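Local atomic coordinates of putative phosphosugar isomerases (Salmonella typhimurium LT2, PDB entry 3FKJ), a protein that probably binds phosphosugars and other carbohydrate derivatives and is thought to act as a sugar isomerase of the SIS family. Residues V213-G218 against N241-H246; I245-Y250 against P275-A280. One frame throughout, in Å; residues are numbered along the deposited sequence.

In the fold
Both contacts are buried and lie at the same edge of a four-stranded parallel sheet, with centres about 12 Å apart. Contact 1 is inside the sheet: strand 213-218 takes up 241-246, outermost in its sheet within the chain, through main-chain bonds backed by apolar side chains. Contact 2 begins at the C-terminal end of strand 241-246, and sets the turn after it against helix 274-286 through a hydroxyl, a carboxylate and a few carbon contacts. Ile245 and His246 belong to both segment pairs, and a probable backbone hydrogen bond between Ser247 N and Gly218 O carries the strand pairing on into the turn. Each also touches the second subunit.

Contact 1. Residues V213-G218 against N241-H246; sequences VVYMMG and NSASIH
Strands 213-218 and 241-246 run parallel, their axes 4.6 Å apart at closest and turned by 25°, with Val213 beside Asn241 and Met216 beside Ser244. They are the two strands of a beta-alpha-beta crossover through helix 223-238, the repeating unit of the SIS alpha/beta fold. Three main-chain bonds join them: Val214 N gives to Asn241 O at 2.9 Å, Met216 N to Ala243 O, and Ile245 N to Met216 O at 2.8 Å.

A side-chain hydroxyl supplements these at Val214 O, from which Ala243 N stands 3.6 Å away. Ser242 has OG anti to its own backbone nitrogen (chi1 -172°), which brings OG to Val214 O at 2.8 Å, tilted 28° from the carbonyl plane. Serine suits the place because its short arm can bond the neighbouring strand and also Ser230 of the crossover helix. On this face Val214 and Met216, a selenomethionine, pack between helix 223-238 and Ile265 of the next strand.

The other face carries Tyr215, Met217, Ala243 and Ile245. Ala243 CB lies at the edge of the Tyr215 ring, near its plane, 3.7 Å from CD1, while Ile245 CD1 comes obliquely to the same ring carbon. A small alanine lets the edge of the ring come close to the neighbouring strand. The phenol is directed toward the dimer interface: Tyr215 OH bonds Asn241 OD1 of the second subunit, and Asn241 receives the reciprocal bond, so two symmetric clasps tie the subunits.

Where the strands end, His246 bonds Glu78 of the second subunit through NE2, and Gly218 O sits over one face of the His246 ring, 3.8 Å from CG and offset toward the rim.

Contact 2. Residues I245-Y250 against P275-A280; sequences IHSGEY and PLDDRA
Ser247 points its hydroxyl at Asp277, OG lying 2.7 Å from OD1 and donating to it. With OG opposite the carbonyl carbon of its own residue (chi1 -64°), the hydroxyl is turned to the acid, which it meets on the anti side of OD1 and 33° out of the carboxylate plane. Ser219 also bonds OD1, while OD2 takes the backbone N of Ser269, and these partners together fix the rotation of the carboxylate.

The turn after edge strand 241-246, at the C-terminal end of the parallel strands, thus packs on helix 274-286, which follows strand 263-268 in the alpha/beta sheet. Leu276 CD2 meets His246 CE1 at 3.7 Å, at the edge of the imidazole and near its plane, and rests 3.9 Å from Gly248 CA. With no side chain, Gly248 lets the methyl come this near to its backbone. Its N gives a hydrogen bond to His246 ND1, nearly in the ring plane, which holds the imidazole edge toward the leucine. Farther along, Tyr250 CD2 lies loosely against Ala280 CB, 4.4 Å away.

Gripped by Ser247, Ser219 and Ser269 N, Asp277 ties the first turn of its helix to the loops at three strand ends.

Contact 1. Residues V213-G218 against N241-H246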
loop_
_atom_site.group_PDB
_atom_site.type_symbol
_atom_site.label_atom_id
_atom_site.label_comp_id
_atom_site.label_asym_id
_atom_site.label_seq_id
_atom_site.Cartn_x
_atom_site.Cartn_y
_atom_site.Cartn_z
ATOM N N VAL A 213 -5.043 4.620 20.862
ATOM C CA VAL A 213 -4.714 4.888 19.451
ATOM C C VAL A 213 -3.200 5.034 19.308
ATOM O O VAL A 213 -2.569 5.847 19.993
ATOM C CB VAL A 213 -5.336 6.189 18.905
ATOM C CG1 VAL A 213 -5.131 6.245 17.379
ATOM C CG2 VAL A 213 -6.823 6.280 19.242
ATOM N N VAL A 214 -2.616 4.228 18.430
ATOM C CA VAL A 214 -1.186 4.320 18.143
ATOM C C VAL A 214 -0.969 4.421 16.620
ATOM O O VAL A 214 -1.525 3.611 15.857
ATOM C CB VAL A 214 -0.424 3.104 18.737
ATOM C CG1 VAL A 214 1.051 3.093 18.263
ATOM C CG2 VAL A 214 -0.527 3.112 20.255
ATOM N N TYR A 215 -0.147 5.372 16.188
ATOM C CA TYR A 215 0.237 5.462 14.762
ATOM C C TYR A 215 1.649 4.842 14.507
ATOM O O TYR A 215 2.610 5.205 15.173
ATOM C CB TYR A 215 0.133 6.908 14.234
ATOM C CG TYR A 215 -1.288 7.435 14.229
ATOM C CD1 TYR A 215 -2.204 7.024 13.245
ATOM C CD2 TYR A 215 -1.743 8.299 15.232
ATOM C CE1 TYR A 215 -3.509 7.468 13.246
ATOM C CE2 TYR A 215 -3.052 8.764 15.245
ATOM C CZ TYR A 215 -3.942 8.339 14.235
ATOM O OH TYR A 215 -5.238 8.771 14.198
HETATM N N MSE A 216 1.697 3.853 13.600
HETATM C CA MSE A 216 2.937 3.254 13.090
HETATM C C MSE A 216 3.465 4.034 11.904
HETATM O O MSE A 216 2.688 4.496 11.020
HETATM C CB MSE A 216 2.711 1.820 12.643
HETATM C CG MSE A 216 2.269 0.866 13.751
HETATM SE SE MSE A 216 3.363 0.877 15.333
HETATM C CE MSE A 216 5.123 0.590 14.347
HETATM N N MSE A 217 4.775 4.199 11.873
HETATM C CA MSE A 217 5.415 4.968 10.807
HETATM C C MSE A 217 6.765 4.363 10.412
HETATM O O MSE A 217 7.465 3.748 11.220
HETATM C CB MSE A 217 5.556 6.445 11.251
HETATM C CG MSE A 217 6.037 7.413 10.171
HETATM SE SE MSE A 217 6.116 9.290 10.788
HETATM C CE MSE A 217 4.401 9.401 11.563
ATOM N N GLY A 218 7.097 4.561 9.147
ATOM C CA GLY A 218 8.283 4.061 8.538
ATOM C C GLY A 218 8.272 4.457 7.082
ATOM O O GLY A 218 7.278 4.980 6.558
ATOM N N ASN A 241 -6.411 0.755 18.579
ATOM C CA ASN A 241 -6.712 1.369 17.331
ATOM C C ASN A 241 -5.400 1.835 16.720
ATOM O O ASN A 241 -4.518 2.341 17.433
ATOM C CB ASN A 241 -7.624 2.580 17.518
ATOM C CG ASN A 241 -8.954 2.228 18.111
ATOM O OD1 ASN A 241 -9.803 1.641 17.446
ATOM N ND2 ASN A 241 -9.168 2.642 19.366
ATOM N N SER A 242 -5.257 1.641 15.420
ATOM C CA SER A 242 -3.991 1.938 14.776
ATOM C C SER A 242 -4.146 2.167 13.288
ATOM O O SER A 242 -5.051 1.606 12.624
ATOM C CB SER A 242 -2.977 0.797 15.047
ATOM O OG SER A 242 -1.680 1.111 14.594
ATOM N N ALA A 243 -3.262 3.024 12.791
ATOM C CA ALA A 243 -3.023 3.212 11.367
ATOM C C ALA A 243 -1.532 3.231 11.154
ATOM O O ALA A 243 -0.785 3.566 12.063
ATOM C CB ALA A 243 -3.629 4.576 10.860
ATOM N N SER A 244 -1.126 2.857 9.943
ATOM C CA SER A 244 0.221 3.058 9.448
ATOM C C SER A 244 0.211 4.247 8.495
ATOM O O SER A 244 -0.754 4.459 7.731
ATOM C CB SER A 244 0.780 1.788 8.808
ATOM O OG SER A 244 -0.041 1.392 7.750
ATOM N N ILE A 245 1.238 5.069 8.650
ATOM C CA ILE A 245 1.497 6.280 7.895
ATOM C C ILE A 245 2.934 6.172 7.367
ATOM O O ILE A 245 3.897 6.012 8.154
ATOM C CB ILE A 245 1.443 7.553 8.770
ATOM C CG1 ILE A 245 0.133 7.626 9.535
ATOM C CG2 ILE A 245 1.660 8.829 7.899
ATOM C CD1 ILE A 245 0.141 8.706 10.593
ATOM N N HIS A 246 3.087 6.267 6.055
ATOM C CA HIS A 246 4.396 6.381 5.460
ATOM C C HIS A 246 4.997 7.745 5.885
ATOM O O HIS A 246 4.300 8.802 5.865
ATOM C CB HIS A 246 4.306 6.209 3.947
ATOM C CG HIS A 246 5.631 6.087 3.272
ATOM N ND1 HIS A 246 6.503 7.149 3.157
ATOM C CD2 HIS A 246 6.239 5.031 2.681
ATOM C CE1 HIS A 246 7.596 6.749 2.535
ATOM N NE2 HIS A 246 7.467 5.468 2.246
#

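Contact 2. Residues I245-Y250 against P275-A280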
loop_
_atom_site.group_PDB
_atom_site.type_symbol
_atom_site.label_atom_id
_atom_site.label_comp_id
_atom_site.label_asym_id
_atom_site.label_seq_id
_atom_site.Cartn_x
_atom_site.Cartn_y
_atom_site.Cartn_z
ATOM N N ILE A 245 1.238 5.069 8.650
ATOM C CA ILE A 245 1.497 6.280 7.895
ATOM C C ILE A 245 2.934 6.172 7.367
ATOM O O ILE A 245 3.897 6.012 8.154
ATOM C CB ILE A 245 1.443 7.553 8.770
ATOM C CG1 ILE A 245 0.133 7.626 9.535
ATOM C CG2 ILE A 245 1.660 8.829 7.899
ATOM C CD1 ILE A 245 0.141 8.706 10.593
ATOM N N HIS A 246 3.087 6.267 6.055
ATOM C CA HIS A 246 4.396 6.381 5.460
ATOM C C HIS A 246 4.997 7.745 5.885
ATOM O O HIS A 246 4.300 8.802 5.865
ATOM C CB HIS A 246 4.306 6.209 3.947
ATOM C CG HIS A 246 5.631 6.087 3.272
ATOM N ND1 HIS A 246 6.503 7.149 3.157
ATOM C CD2 HIS A 246 6.239 5.031 2.681
ATOM C CE1 HIS A 246 7.596 6.749 2.535
ATOM N NE2 HIS A 246 7.467 5.468 2.246
ATOM N N SER A 247 6.267 7.714 6.309
ATOM C CA SER A 247 6.948 8.908 6.793
ATOM C C SER A 247 6.818 10.094 5.822
ATOM O O SER A 247 6.669 11.257 6.263
ATOM C CB SER A 247 8.411 8.617 7.005
ATOM O OG SER A 247 8.637 7.665 7.994
ATOM N N GLY A 248 6.883 9.792 4.516
ATOM C CA GLY A 248 6.787 10.761 3.447
ATOM C C GLY A 248 5.376 11.329 3.374
ATOM O O GLY A 248 5.193 12.552 3.281
ATOM N N GLU A 249 4.396 10.425 3.481
ATOM C CA GLU A 249 2.950 10.761 3.496
ATOM C C GLU A 249 2.453 11.560 4.709
ATOM O O GLU A 249 1.483 12.317 4.610
ATOM C CB GLU A 249 2.139 9.463 3.370
ATOM C CG GLU A 249 2.181 8.846 1.958
ATOM C CD GLU A 249 1.334 9.658 0.954
ATOM O OE1 GLU A 249 0.091 9.606 1.091
ATOM O OE2 GLU A 249 1.897 10.318 0.030
ATOM N N TYR A 250 3.115 11.393 5.851
ATOM C CA TYR A 250 2.755 12.090 7.087
ATOM C C TYR A 250 2.441 13.585 6.910
ATOM O O TYR A 250 1.454 14.111 7.450
ATOM C CB TYR A 250 3.923 11.952 8.044
ATOM C CG TYR A 250 3.740 12.580 9.434
ATOM C CD1 TYR A 250 2.759 12.118 10.307
ATOM C CD2 TYR A 250 4.583 13.575 9.867
ATOM C CE1 TYR A 250 2.619 12.655 11.575
ATOM C CE2 TYR A 250 4.458 14.139 11.150
ATOM C CZ TYR A 250 3.472 13.675 12.000
ATOM O OH TYR A 250 3.331 14.194 13.269
ATOM N N PRO A 275 16.305 10.327 5.634
ATOM C CA PRO A 275 15.884 11.732 5.769
ATOM C C PRO A 275 14.366 11.961 5.836
ATOM O O PRO A 275 13.917 12.944 6.434
ATOM C CB PRO A 275 16.483 12.390 4.507
ATOM C CG PRO A 275 17.665 11.506 4.176
ATOM C CD PRO A 275 17.154 10.132 4.437
ATOM N N LEU A 276 13.595 11.057 5.226
ATOM C CA LEU A 276 12.143 11.080 5.369
ATOM C C LEU A 276 11.760 10.909 6.824
ATOM O O LEU A 276 10.930 11.675 7.353
ATOM C CB LEU A 276 11.461 10.014 4.509
ATOM C CG LEU A 276 11.249 10.368 3.052
ATOM C CD1 LEU A 276 12.583 10.438 2.315
ATOM C CD2 LEU A 276 10.296 9.336 2.393
ATOM N N ASP A 277 12.427 9.950 7.469
ATOM C CA ASP A 277 12.193 9.606 8.866
ATOM C C ASP A 277 12.646 10.738 9.808
ATOM O O ASP A 277 11.934 11.099 10.755
ATOM C CB ASP A 277 12.897 8.264 9.214
ATOM C CG ASP A 277 12.378 7.081 8.398
ATOM O OD1 ASP A 277 11.314 7.201 7.724
ATOM O OD2 ASP A 277 13.052 6.038 8.448
ATOM N N ASP A 278 13.823 11.308 9.544
ATOM C CA ASP A 278 14.354 12.416 10.356
ATOM C C ASP A 278 13.469 13.660 10.287
ATOM O O ASP A 278 13.315 14.391 11.280
ATOM C CB ASP A 278 15.777 12.778 9.926
ATOM C CG ASP A 278 16.833 11.832 10.494
ATOM O OD1 ASP A 278 16.624 11.280 11.587
ATOM O OD2 ASP A 278 17.895 11.668 9.853
ATOM N N ARG A 279 12.899 13.901 9.112
ATOM C CA ARG A 279 11.929 14.988 8.943
ATOM C C ARG A 279 10.697 14.840 9.868
ATOM O O ARG A 279 10.234 15.819 10.484
ATOM C CB ARG A 279 11.497 15.088 7.478
ATOM C CG ARG A 279 10.755 16.349 7.168
ATOM C CD ARG A 279 10.061 16.241 5.871
ATOM N NE ARG A 279 9.306 17.448 5.584
ATOM C CZ ARG A 279 8.537 17.615 4.511
ATOM N NH1 ARG A 279 8.442 16.687 3.590
ATOM N NH2 ARG A 279 7.886 18.750 4.336
ATOM N N ALA A 280 10.198 13.608 9.958
ATOM C CA ALA A 280 9.073 13.272 10.817
ATOM C C ALA A 280 9.434 13.416 12.300
ATOM O O ALA A 280 8.637 13.922 13.081
ATOM C CB ALA A 280 8.565 11.850 10.519
HETATM O O HOH W 1 9.102 12.763 5.978
#